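Local structure of indole-3-pyruvate decarboxylase (Azospirillum brasilense, 2NXW) at residues Glu372-Met377 with Ile536-Pro541; Gly366-Gly371 with Arg514-Leu519; Arg381-Arg386 with Met408-Ala413; Thr273-Ala278 with Ser546-Arg551. The protein catalyses the decarboxylation of indole-3-pyruvate to indole-3-acetaldehyde, using thiamine diphosphate and a metal ion, in bacterial auxin biosynthesis. All coordinates share one frame; numbering follows the deposited sequence.

Interaction 1 (Glu372-Met377 with Ile536-Pro541)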
loop_
_atom_site.group_PDB
_atom_site.type_symbol
_atom_site.label_atom_id
_atom_site.label_comp_id
_atom_site.label_asym_id
_atom_site.label_seq_id
_atom_site.Cartn_x
_atom_site.Cartn_y
_atom_site.Cartn_z
ATOM N N GLU A 372 37.960 -18.902 -38.020
ATOM C CA GLU A 372 37.486 -17.640 -37.462
ATOM C C GLU A 372 36.807 -17.839 -36.111
ATOM O O GLU A 372 36.331 -18.937 -35.799
ATOM C CB GLU A 372 36.476 -16.983 -38.406
ATOM C CG GLU A 372 37.043 -16.508 -39.733
ATOM C CD GLU A 372 38.144 -15.473 -39.569
ATOM O OE1 GLU A 372 38.055 -14.626 -38.651
ATOM O OE2 GLU A 372 39.090 -15.501 -40.380
ATOM N N PRO A 373 36.763 -16.785 -35.282
ATOM C CA PRO A 373 36.114 -16.899 -33.977
ATOM C C PRO A 373 34.613 -17.123 -34.159
ATOM O O PRO A 373 34.063 -16.948 -35.246
ATOM C CB PRO A 373 36.445 -15.568 -33.297
ATOM C CG PRO A 373 36.697 -14.631 -34.450
ATOM C CD PRO A 373 37.462 -15.494 -35.412
ATOM N N ILE A 374 33.958 -17.522 -33.079
ATOM C CA ILE A 374 32.533 -17.807 -33.105
ATOM C C ILE A 374 31.669 -16.603 -32.755
ATOM O O ILE A 374 31.967 -15.869 -31.812
ATOM C CB ILE A 374 32.226 -18.929 -32.103
ATOM C CG1 ILE A 374 32.990 -20.191 -32.497
ATOM C CG2 ILE A 374 30.718 -19.215 -32.040
ATOM C CD1 ILE A 374 33.153 -21.156 -31.328
ATOM N N ALA A 375 30.596 -16.421 -33.518
ATOM C CA ALA A 375 29.629 -15.366 -33.255
ATOM C C ALA A 375 28.310 -16.094 -32.980
ATOM O O ALA A 375 28.136 -17.241 -33.391
ATOM C CB ALA A 375 29.486 -14.445 -34.466
ATOM N N PRO A 376 27.372 -15.448 -32.275
ATOM C CA PRO A 376 26.097 -16.117 -32.000
ATOM C C PRO A 376 25.415 -16.673 -33.259
ATOM O O PRO A 376 24.851 -17.769 -33.236
ATOM C CB PRO A 376 25.274 -15.019 -31.333
ATOM C CG PRO A 376 26.313 -14.270 -30.550
ATOM C CD PRO A 376 27.466 -14.169 -31.539
ATOM N N MET A 377 25.457 -15.939 -34.370
ATOM C CA MET A 377 24.805 -16.443 -35.575
ATOM C C MET A 377 25.444 -17.724 -36.112
ATOM O O MET A 377 24.786 -18.501 -36.808
ATOM C CB MET A 377 24.765 -15.373 -36.670
ATOM C CG MET A 377 23.892 -14.169 -36.321
ATOM S SD MET A 377 22.242 -14.572 -35.690
ATOM C CE MET A 377 21.408 -15.069 -37.186
ATOM N N ILE A 536 28.974 -27.759 -24.511
ATOM C CA ILE A 536 29.823 -27.118 -25.509
ATOM C C ILE A 536 29.984 -25.670 -25.049
ATOM O O ILE A 536 29.019 -24.899 -25.063
ATOM C CB ILE A 536 29.178 -27.136 -26.917
ATOM C CG1 ILE A 536 28.946 -28.587 -27.372
ATOM C CG2 ILE A 536 30.105 -26.409 -27.921
ATOM C CD1 ILE A 536 28.107 -28.700 -28.640
ATOM N N GLU A 537 31.194 -25.321 -24.628
ATOM C CA GLU A 537 31.488 -23.970 -24.158
ATOM C C GLU A 537 32.037 -23.191 -25.346
ATOM O O GLU A 537 33.211 -23.346 -25.710
ATOM C CB GLU A 537 32.510 -24.032 -23.021
ATOM C CG GLU A 537 32.866 -22.661 -22.479
ATOM C CD GLU A 537 34.002 -22.692 -21.487
ATOM O OE1 GLU A 537 34.791 -23.666 -21.481
ATOM O OE2 GLU A 537 34.116 -21.716 -20.714
ATOM N N ALA A 538 31.187 -22.357 -25.936
ATOM C CA ALA A 538 31.560 -21.580 -27.115
ATOM C C ALA A 538 32.080 -20.218 -26.716
ATOM O O ALA A 538 31.327 -19.402 -26.186
ATOM C CB ALA A 538 30.360 -21.424 -28.038
ATOM N N MET A 539 33.366 -19.976 -26.961
ATOM C CA MET A 539 33.959 -18.682 -26.633
ATOM C C MET A 539 33.526 -17.670 -27.698
ATOM O O MET A 539 33.643 -17.916 -28.895
ATOM C CB MET A 539 35.483 -18.799 -26.589
ATOM C CG MET A 539 35.992 -19.938 -25.697
ATOM S SD MET A 539 35.254 -19.931 -24.018
ATOM C CE MET A 539 36.038 -18.461 -23.335
ATOM N N ILE A 540 33.006 -16.535 -27.248
ATOM C CA ILE A 540 32.517 -15.494 -28.148
ATOM C C ILE A 540 33.093 -14.156 -27.702
ATOM O O ILE A 540 33.114 -13.864 -26.514
ATOM C CB ILE A 540 30.977 -15.404 -28.067
ATOM C CG1 ILE A 540 30.360 -16.749 -28.445
ATOM C CG2 ILE A 540 30.446 -14.283 -28.975
ATOM C CD1 ILE A 540 28.841 -16.811 -28.215
ATOM N N PRO A 541 33.575 -13.333 -28.647
ATOM C CA PRO A 541 34.121 -12.042 -28.213
ATOM C C PRO A 541 33.026 -11.087 -27.719
ATOM O O PRO A 541 31.859 -11.194 -28.108
ATOM C CB PRO A 541 34.778 -11.484 -29.483
ATOM C CG PRO A 541 35.019 -12.685 -30.346
ATOM C CD PRO A 541 33.810 -13.561 -30.086
HETATM O O HOH W 1 35.560 -17.500 -30.698
#

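Interaction 2 (Gly366-Gly371 with Arg514-Leu519)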
loop_
_atom_site.group_PDB
_atom_site.type_symbol
_atom_site.label_atom_id
_atom_site.label_comp_id
_atom_site.label_asym_id
_atom_site.label_seq_id
_atom_site.Cartn_x
_atom_site.Cartn_y
_atom_site.Cartn_z
ATOM N N GLY A 366 24.428 -22.608 -43.484
ATOM C CA GLY A 366 25.731 -22.470 -44.107
ATOM C C GLY A 366 26.863 -22.026 -43.211
ATOM O O GLY A 366 27.562 -21.059 -43.520
ATOM N N LEU A 367 27.060 -22.727 -42.100
ATOM C CA LEU A 367 28.148 -22.391 -41.197
ATOM C C LEU A 367 29.477 -22.531 -41.934
ATOM O O LEU A 367 29.721 -23.542 -42.597
ATOM C CB LEU A 367 28.158 -23.339 -39.992
ATOM C CG LEU A 367 29.423 -23.296 -39.132
ATOM C CD1 LEU A 367 29.453 -22.008 -38.313
ATOM C CD2 LEU A 367 29.452 -24.504 -38.203
ATOM N N GLN A 368 30.332 -21.518 -41.825
ATOM C CA GLN A 368 31.647 -21.581 -42.450
ATOM C C GLN A 368 32.569 -22.196 -41.391
ATOM O O GLN A 368 33.071 -21.505 -40.505
ATOM C CB GLN A 368 32.108 -20.173 -42.833
ATOM C CG GLN A 368 31.139 -19.492 -43.782
ATOM C CD GLN A 368 31.036 -20.206 -45.116
ATOM O OE1 GLN A 368 31.989 -20.218 -45.898
ATOM N NE2 GLN A 368 29.876 -20.810 -45.387
ATOM N N ALA A 369 32.772 -23.506 -41.477
ATOM C CA ALA A 369 33.597 -24.215 -40.501
ATOM C C ALA A 369 35.085 -23.983 -40.699
ATOM O O ALA A 369 35.802 -24.865 -41.172
ATOM C CB ALA A 369 33.280 -25.712 -40.555
ATOM N N ASP A 370 35.547 -22.801 -40.307
ATOM C CA ASP A 370 36.945 -22.422 -40.477
ATOM C C ASP A 370 37.620 -21.948 -39.195
ATOM O O ASP A 370 37.123 -22.175 -38.092
ATOM C CB ASP A 370 37.044 -21.324 -41.538
ATOM C CG ASP A 370 36.195 -20.123 -41.198
ATOM O OD1 ASP A 370 35.982 -19.887 -39.986
ATOM O OD2 ASP A 370 35.751 -19.414 -42.132
ATOM N N GLY A 371 38.751 -21.265 -39.341
ATOM C CA GLY A 371 39.489 -20.796 -38.185
ATOM C C GLY A 371 39.065 -19.480 -37.557
ATOM O O GLY A 371 39.734 -18.993 -36.648
ATOM N N ARG A 514 36.749 -22.486 -29.752
ATOM C CA ARG A 514 37.046 -21.096 -30.106
ATOM C C ARG A 514 36.844 -20.753 -31.579
ATOM O O ARG A 514 36.631 -19.584 -31.917
ATOM C CB ARG A 514 38.480 -20.750 -29.715
ATOM C CG ARG A 514 38.707 -20.676 -28.218
ATOM C CD ARG A 514 40.114 -20.158 -27.891
ATOM N NE ARG A 514 40.288 -19.972 -26.457
ATOM C CZ ARG A 514 39.810 -18.934 -25.778
ATOM N NH1 ARG A 514 39.136 -17.981 -26.411
ATOM N NH2 ARG A 514 40.002 -18.858 -24.469
ATOM N N THR A 515 36.942 -21.745 -32.461
ATOM C CA THR A 515 36.755 -21.485 -33.885
ATOM C C THR A 515 35.482 -22.108 -34.426
ATOM O O THR A 515 34.891 -23.013 -33.810
ATOM C CB THR A 515 37.923 -22.023 -34.722
ATOM O OG1 THR A 515 37.928 -23.455 -34.661
ATOM C CG2 THR A 515 39.242 -21.500 -34.194
ATOM N N ARG A 516 35.047 -21.624 -35.582
ATOM C CA ARG A 516 33.851 -22.152 -36.192
ATOM C C ARG A 516 34.006 -23.630 -36.543
ATOM O O ARG A 516 33.054 -24.397 -36.432
ATOM C CB ARG A 516 33.482 -21.313 -37.412
ATOM C CG ARG A 516 33.113 -19.889 -37.014
ATOM C CD ARG A 516 32.409 -19.109 -38.103
ATOM N NE ARG A 516 33.283 -18.743 -39.214
ATOM C CZ ARG A 516 33.019 -17.755 -40.062
ATOM N NH1 ARG A 516 31.913 -17.032 -39.913
ATOM N NH2 ARG A 516 33.848 -17.503 -41.070
ATOM N N ALA A 517 35.209 -24.033 -36.946
ATOM C CA ALA A 517 35.445 -25.438 -37.272
ATOM C C ALA A 517 35.312 -26.283 -36.002
ATOM O O ALA A 517 34.713 -27.358 -36.031
ATOM C CB ALA A 517 36.832 -25.616 -37.890
ATOM N N GLU A 518 35.844 -25.792 -34.887
ATOM C CA GLU A 518 35.747 -26.531 -33.628
ATOM C C GLU A 518 34.291 -26.627 -33.187
ATOM O O GLU A 518 33.857 -27.653 -32.668
ATOM C CB GLU A 518 36.587 -25.852 -32.549
ATOM C CG GLU A 518 38.081 -25.958 -32.813
ATOM C CD GLU A 518 38.912 -25.094 -31.889
ATOM O OE1 GLU A 518 38.354 -24.202 -31.206
ATOM O OE2 GLU A 518 40.141 -25.293 -31.851
ATOM N N LEU A 519 33.533 -25.558 -33.390
ATOM C CA LEU A 519 32.124 -25.574 -33.027
ATOM C C LEU A 519 31.370 -26.641 -33.822
ATOM O O LEU A 519 30.571 -27.401 -33.262
ATOM C CB LEU A 519 31.497 -24.200 -33.297
ATOM C CG LEU A 519 29.969 -24.094 -33.270
ATOM C CD1 LEU A 519 29.442 -24.305 -31.857
ATOM C CD2 LEU A 519 29.563 -22.713 -33.787
#

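Interaction 3 (Arg381-Arg386 with Met408-Ala413)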
loop_
_atom_site.group_PDB
_atom_site.type_symbol
_atom_site.label_atom_id
_atom_site.label_comp_id
_atom_site.label_asym_id
_atom_site.label_seq_id
_atom_site.Cartn_x
_atom_site.Cartn_y
_atom_site.Cartn_z
ATOM N N ARG A 381 23.606 -21.150 -37.125
ATOM C CA ARG A 381 23.843 -21.856 -38.382
ATOM C C ARG A 381 24.263 -23.298 -38.136
ATOM O O ARG A 381 23.854 -24.191 -38.879
ATOM C CB ARG A 381 24.916 -21.155 -39.227
ATOM C CG ARG A 381 24.467 -19.837 -39.841
ATOM C CD ARG A 381 25.622 -19.162 -40.590
ATOM N NE ARG A 381 25.495 -17.706 -40.572
ATOM C CZ ARG A 381 24.595 -17.019 -41.268
ATOM N NH1 ARG A 381 23.736 -17.645 -42.061
ATOM N NH2 ARG A 381 24.540 -15.700 -41.152
ATOM N N ALA A 382 25.064 -23.535 -37.098
ATOM C CA ALA A 382 25.523 -24.901 -36.824
ATOM C C ALA A 382 24.345 -25.808 -36.506
ATOM O O ALA A 382 24.237 -26.922 -37.024
ATOM C CB ALA A 382 26.516 -24.907 -35.671
ATOM N N VAL A 383 23.458 -25.319 -35.652
ATOM C CA VAL A 383 22.279 -26.068 -35.249
ATOM C C VAL A 383 21.365 -26.293 -36.442
ATOM O O VAL A 383 20.918 -27.413 -36.688
ATOM C CB VAL A 383 21.522 -25.305 -34.116
ATOM C CG1 VAL A 383 20.080 -25.819 -33.957
ATOM C CG2 VAL A 383 22.295 -25.441 -32.803
ATOM N N ASN A 384 21.112 -25.237 -37.208
ATOM C CA ASN A 384 20.217 -25.341 -38.355
ATOM C C ASN A 384 20.755 -26.241 -39.454
ATOM O O ASN A 384 19.981 -26.948 -40.093
ATOM C CB ASN A 384 19.895 -23.950 -38.909
ATOM C CG ASN A 384 19.112 -23.098 -37.921
ATOM O OD1 ASN A 384 18.510 -23.615 -36.979
ATOM N ND2 ASN A 384 19.105 -21.781 -38.143
ATOM N N ASP A 385 22.067 -26.212 -39.688
ATOM C CA ASP A 385 22.648 -27.067 -40.720
ATOM C C ASP A 385 22.404 -28.533 -40.369
ATOM O O ASP A 385 22.102 -29.348 -41.249
ATOM C CB ASP A 385 24.157 -26.824 -40.875
ATOM C CG ASP A 385 24.477 -25.551 -41.642
ATOM O OD1 ASP A 385 23.570 -25.004 -42.306
ATOM O OD2 ASP A 385 25.650 -25.116 -41.578
ATOM N N ARG A 386 22.524 -28.885 -39.092
ATOM C CA ARG A 386 22.295 -30.277 -38.718
ATOM C C ARG A 386 20.866 -30.686 -39.022
ATOM O O ARG A 386 20.619 -31.778 -39.536
ATOM C CB ARG A 386 22.586 -30.500 -37.233
ATOM C CG ARG A 386 24.049 -30.731 -36.918
ATOM C CD ARG A 386 24.217 -31.297 -35.504
ATOM N NE ARG A 386 23.459 -32.539 -35.320
ATOM C CZ ARG A 386 23.920 -33.758 -35.596
ATOM N NH1 ARG A 386 25.145 -33.921 -36.069
ATOM N NH2 ARG A 386 23.141 -34.820 -35.403
ATOM N N MET A 408 15.939 -17.500 -31.262
ATOM C CA MET A 408 14.827 -17.087 -32.116
ATOM C C MET A 408 15.117 -17.462 -33.569
ATOM O O MET A 408 14.188 -17.611 -34.371
ATOM C CB MET A 408 14.600 -15.572 -32.022
ATOM C CG MET A 408 14.101 -15.074 -30.668
ATOM S SD MET A 408 12.474 -15.751 -30.243
ATOM C CE MET A 408 11.438 -14.927 -31.426
ATOM N N ASP A 409 16.398 -17.615 -33.908
ATOM C CA ASP A 409 16.788 -17.974 -35.267
ATOM C C ASP A 409 17.223 -19.426 -35.423
ATOM O O ASP A 409 17.891 -19.790 -36.394
ATOM C CB ASP A 409 17.888 -17.030 -35.774
ATOM C CG ASP A 409 17.353 -15.654 -36.112
ATOM O OD1 ASP A 409 16.173 -15.564 -36.508
ATOM O OD2 ASP A 409 18.110 -14.669 -35.992
ATOM N N MET A 410 16.835 -20.261 -34.460
ATOM C CA MET A 410 17.155 -21.685 -34.517
ATOM C C MET A 410 15.908 -22.501 -34.818
ATOM O O MET A 410 14.832 -22.212 -34.302
ATOM C CB MET A 410 17.728 -22.156 -33.181
ATOM C CG MET A 410 19.164 -21.760 -32.965
ATOM S SD MET A 410 19.719 -22.332 -31.345
ATOM C CE MET A 410 21.370 -21.662 -31.326
ATOM N N ILE A 411 16.055 -23.516 -35.665
ATOM C CA ILE A 411 14.936 -24.394 -35.986
ATOM C C ILE A 411 14.748 -25.301 -34.764
ATOM O O ILE A 411 15.687 -25.965 -34.338
ATOM C CB ILE A 411 15.258 -25.254 -37.218
ATOM C CG1 ILE A 411 15.529 -24.339 -38.417
ATOM C CG2 ILE A 411 14.099 -26.202 -37.506
ATOM C CD1 ILE A 411 16.115 -25.057 -39.620
ATOM N N ASP A 412 13.542 -25.326 -34.210
ATOM C CA ASP A 412 13.295 -26.134 -33.020
ATOM C C ASP A 412 12.005 -26.934 -33.074
ATOM O O ASP A 412 11.239 -26.844 -34.029
ATOM C CB ASP A 412 13.250 -25.227 -31.786
ATOM C CG ASP A 412 12.120 -24.216 -31.850
ATOM O OD1 ASP A 412 10.950 -24.613 -32.080
ATOM O OD2 ASP A 412 12.397 -23.017 -31.669
ATOM N N ALA A 413 11.798 -27.722 -32.024
ATOM C CA ALA A 413 10.604 -28.538 -31.830
ATOM C C ALA A 413 9.990 -27.946 -30.568
ATOM O O ALA A 413 9.551 -28.662 -29.660
ATOM C CB ALA A 413 10.988 -30.006 -31.604
#

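Interaction 4 (Thr273-Ala278 with Ser546-Arg551)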
loop_
_atom_site.group_PDB
_atom_site.type_symbol
_atom_site.label_atom_id
_atom_site.label_comp_id
_atom_site.label_asym_id
_atom_site.label_seq_id
_atom_site.Cartn_x
_atom_site.Cartn_y
_atom_site.Cartn_z
ATOM N N THR A 273 6.088 -14.396 -35.985
ATOM C CA THR A 273 5.949 -14.171 -34.554
ATOM C C THR A 273 6.267 -12.723 -34.208
ATOM O O THR A 273 7.338 -12.212 -34.533
ATOM C CB THR A 273 6.900 -15.089 -33.768
ATOM O OG1 THR A 273 6.562 -16.453 -34.036
ATOM C CG2 THR A 273 6.801 -14.827 -32.272
ATOM N N TYR A 274 5.325 -12.059 -33.553
ATOM C CA TYR A 274 5.531 -10.683 -33.135
ATOM C C TYR A 274 6.313 -10.678 -31.815
ATOM O O TYR A 274 5.926 -11.349 -30.861
ATOM C CB TYR A 274 4.187 -9.987 -32.921
ATOM C CG TYR A 274 4.310 -8.607 -32.319
ATOM C CD1 TYR A 274 4.460 -7.481 -33.122
ATOM C CD2 TYR A 274 4.293 -8.432 -30.936
ATOM C CE1 TYR A 274 4.589 -6.209 -32.560
ATOM C CE2 TYR A 274 4.423 -7.175 -30.369
ATOM C CZ TYR A 274 4.569 -6.068 -31.187
ATOM O OH TYR A 274 4.676 -4.822 -30.616
ATOM N N ILE A 275 7.412 -9.929 -31.760
ATOM C CA ILE A 275 8.199 -9.840 -30.533
ATOM C C ILE A 275 8.668 -8.417 -30.294
ATOM O O ILE A 275 9.630 -8.194 -29.557
ATOM C CB ILE A 275 9.447 -10.752 -30.551
ATOM C CG1 ILE A 275 10.401 -10.333 -31.672
ATOM C CG2 ILE A 275 9.028 -12.203 -30.707
ATOM C CD1 ILE A 275 11.761 -11.056 -31.630
ATOM N N GLY A 276 7.991 -7.455 -30.915
ATOM C CA GLY A 276 8.384 -6.068 -30.743
ATOM C C GLY A 276 9.410 -5.611 -31.766
ATOM O O GLY A 276 9.586 -6.235 -32.812
ATOM N N VAL A 277 10.111 -4.527 -31.449
ATOM C CA VAL A 277 11.099 -3.962 -32.361
ATOM C C VAL A 277 12.192 -4.928 -32.820
ATOM O O VAL A 277 12.779 -4.737 -33.883
ATOM C CB VAL A 277 11.760 -2.698 -31.746
ATOM C CG1 VAL A 277 12.695 -3.085 -30.616
ATOM C CG2 VAL A 277 12.494 -1.925 -32.825
ATOM N N ALA A 278 12.451 -5.969 -32.038
ATOM C CA ALA A 278 13.484 -6.945 -32.390
ATOM C C ALA A 278 13.077 -7.897 -33.520
ATOM O O ALA A 278 13.927 -8.561 -34.116
ATOM C CB ALA A 278 13.868 -7.753 -31.151
ATOM N N SER A 546 23.848 -11.485 -31.626
ATOM C CA SER A 546 22.985 -12.168 -32.581
ATOM C C SER A 546 22.311 -11.073 -33.416
ATOM O O SER A 546 22.246 -9.919 -32.989
ATOM C CB SER A 546 21.894 -12.961 -31.854
ATOM O OG SER A 546 20.997 -12.098 -31.171
ATOM N N ASP A 547 21.798 -11.419 -34.590
ATOM C CA ASP A 547 21.132 -10.403 -35.410
ATOM C C ASP A 547 19.885 -9.849 -34.707
ATOM O O ASP A 547 19.573 -8.650 -34.799
ATOM C CB ASP A 547 20.727 -10.980 -36.768
ATOM C CG ASP A 547 21.920 -11.310 -37.655
ATOM O OD1 ASP A 547 23.067 -10.935 -37.330
ATOM O OD2 ASP A 547 21.697 -11.945 -38.704
ATOM N N THR A 548 19.159 -10.709 -34.000
ATOM C CA THR A 548 17.956 -10.252 -33.324
ATOM C C THR A 548 18.284 -9.296 -32.173
ATOM O O THR A 548 17.584 -8.299 -31.977
ATOM C CB THR A 548 17.129 -11.462 -32.826
ATOM O OG1 THR A 548 16.857 -12.319 -33.943
ATOM C CG2 THR A 548 15.819 -11.013 -32.202
ATOM N N LEU A 549 19.346 -9.573 -31.417
ATOM C CA LEU A 549 19.693 -8.663 -30.335
ATOM C C LEU A 549 20.194 -7.356 -30.942
ATOM O O LEU A 549 19.894 -6.287 -30.426
ATOM C CB LEU A 549 20.758 -9.269 -29.407
ATOM C CG LEU A 549 21.215 -8.344 -28.263
ATOM C CD1 LEU A 549 20.013 -7.881 -27.433
ATOM C CD2 LEU A 549 22.217 -9.081 -27.388
ATOM N N ALA A 550 20.917 -7.433 -32.055
ATOM C CA ALA A 550 21.400 -6.207 -32.688
ATOM C C ALA A 550 20.212 -5.343 -33.129
ATOM O O ALA A 550 20.238 -4.119 -32.971
ATOM C CB ALA A 550 22.286 -6.535 -33.870
ATOM N N ARG A 551 19.162 -5.966 -33.659
ATOM C CA ARG A 551 17.993 -5.193 -34.080
ATOM C C ARG A 551 17.279 -4.595 -32.870
ATOM O O ARG A 551 16.752 -3.480 -32.930
ATOM C CB ARG A 551 17.011 -6.065 -34.869
ATOM C CG ARG A 551 17.505 -6.470 -36.246
ATOM C CD ARG A 551 16.348 -6.935 -37.127
ATOM N NE ARG A 551 15.657 -8.102 -36.581
ATOM C CZ ARG A 551 16.090 -9.358 -36.673
ATOM N NH1 ARG A 551 17.226 -9.644 -37.298
ATOM N NH2 ARG A 551 15.376 -10.335 -36.131
#

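Interaction 1 (Glu372-Met377 with Ile536-Pro541)
M539 O receives a hydrogen bond from a water molecule 2.7 Å away, and the same water accepts from the backbone N of I374. The water thus bridges the two backbones, 372-377 and 536-541, where no direct hydrogen bond does. The remainder is apolar packing, with the two paths running nearly at right angles. I374 lies against the end of strand 534-539, its CB 3.7 Å from M539 O. CG1 sits beside the backbone N (chi1 -61°) and the chain then runs on extended, which carries CD1 to 4.3 Å from A538 CB. A small alanine is fitting there, because a methyl group faces the incoming isoleucine without forcing the chains apart. The carbonyl of I374 is bordered by hydrocarbon from the second segment, with P541 CD 3.4 Å from I374 O and I540 CG2 3.6 Å from it. The side chain of I540 slants across that of P376, its CG2, anti to the backbone N, 3.9 Å from P376 CD. P376 opens a helix, where a proline is well tolerated because the N-H groups of the first turn have no helical carbonyl to bond, and A375 is its N-cap. The contact lies near the cofactor site: the side chain of I540 comes within about 4 Å of that of N476, a magnesium ligand. I374 and A538 both pack on V513 of the outermost strand 509-513, next to strand 534-539 in the parallel sheet, while I379 of helix 376-388 touches I374, A538 and I540, and L519 of helix 516-528 adjoins I374.

Interaction 2 (Gly366-Gly371 with Arg514-Leu519)
A369 and A517 bring their backbones strikingly close, with A369 CA only 3.9 Å from A517 CA, an approach to which the small alanine side chains are well suited. A369 is the centre of an inverse gamma turn, closed by a weak bond from D370 N to Q368 O, and this sharp bend probably helps bring the loop so near. Directly after the turn, D370 O meets A517 N at 2.9 Å, in the carbonyl plane and on a lone pair. That N-H belongs to the first turn of helix 516-528, where no preceding helical carbonyl is available, so the loop supplies one. The helix start is a capping box: T515 OG1 accepts from E518 N at 3.1 Å, and E518 OE1 in return accepts from T515 N, as well as from R514 N. The side chains of D370 and R516 run side by side in the same direction and form a side-on salt bridge. R516 NE lies 3.0 Å from D370 OD1 and R516 NH2 lies 2.9 Å from D370 OD2, with carboxylate and guanidinium planes 37° apart. D370 CG sits between the backbone N and carbonyl carbon (chi1 56°), which turns the carboxylate back toward the helix although its CB points away. A second donor, E372 N, also holds OD1, which should help fix the carboxylate. Q368 CB sits over one face of the guanidinium, toward its rim, 3.6 Å from R516 NH2, while L367 slides past the arginine in the opposite direction, L367 CD1 lying 4.1 Å from R516 CD. Farther back, the backbone N atoms of G366 and L367 bond to the carboxylate of D385.

Interaction 3 (Arg381-Arg386 with Met408-Ala413)
V383 is the first residue of 381-386 to touch the loop 408-413, and its CG2 meets the terminal methyl of M410, the CE atom, at 4.2 Å. The two side chains cross at about a right angle: the methionine is stretched out beyond CG, so that its slender, flexible end reaches the branched valine. V383 CG1 is farther off, 4.4 Å from I411 O. Next in the helix, N384 carries the polar part of the contact, its CG anti to the carbonyl carbon (chi1 -65°). Its side-chain amide reads two backbone positions of the loop at once, much as a peptide group would. N384 OD1 accepts from I411 N at 2.8 Å, the donor tilted 27° from the carbonyl plane. N384 ND2 gives a nearly straight bond of 2.9 Å to D409 O, which lies close to the amide plane of N384, and it also bonds to P364 O. Asparagine suits this buried place because its amide offers donor and acceptor together, and these three bonds fix which way round it lies. I411 crosses N384 at a slant, its CG1 3.4 Å from N384 OD1, so that hydrocarbon borders the amide oxygen. Although 408-413 belongs to the thiamine diphosphate-binding region, this is structural packing, with M410 about 12 Å from the cofactor at its side chain. M410 packs on I379 of the same helix and on I396 of strand 395-398, I411 on V387 and R388, and V383 on L523 of helix 516-528.

Interaction 4 (Thr273-Ala278 with Ser546-Arg551)
R551 turns the edge of its guanidinium toward A278 O, the acceptor lying somewhat out of the guanidinium plane. R551 NE donates at 3.0 Å, and R551 NH2 adds a weak bond at 3.1 Å to the same A278 O. Neither is straight, because two N-H groups share one oxygen; NE also approaches from 45° above the carbonyl plane. The bend at chi3 (-61°) folds the arginine back so that T548 CA, one helical turn earlier, lies over one guanidinium face, toward its rim. T548 directs its methyl at the loop: CG2 is anti to the backbone N and lies 3.6 Å from A278 O and 3.9 Å from A278 CB. A278 CB also rests 3.8 Å from T548 O, so the alanine lies close against the helix backbone as well as the methyl. I275 crosses T548 at about a right angle, its CD1 4.1 Å from T548 CG2, after CG1 has taken the position between backbone N and carbonyl carbon (chi1 62°). Threonine thus turns its methyl to I275 and A278, while its hydroxyl makes a weak hydrogen bond to D409. S546 caps the helix, its OG accepting from L549 N. The contact joins a loop of the central domain, just ahead of helix 281-288, to helix 547-558 at the end of the modelled chain; F405 of helix 402-407 packs against T548, and S546 bonds to D402 of that helix.

Interactions 3 and 4 are buried, interaction 1 is partly so, and interaction 2 lies at the surface. Chemistry follows place: the surface contact relies on a salt bridge and a backbone bond to the first turn of a helix, interaction 3 on a buried amide, interaction 4 on an arginine gripping a carbonyl, and interaction 1 on apolar packing with a bridging water. Interactions 1 and 3 share helix 376-388. E372 and R516 join interactions 1 and 2, and D385 joins interaction 3 to the loop of interaction 2. M377 of interaction 1 packs on S546 and D547 of interaction 4, where T548 also meets D409 of interaction 3. Interactions 2 and 4 do not touch.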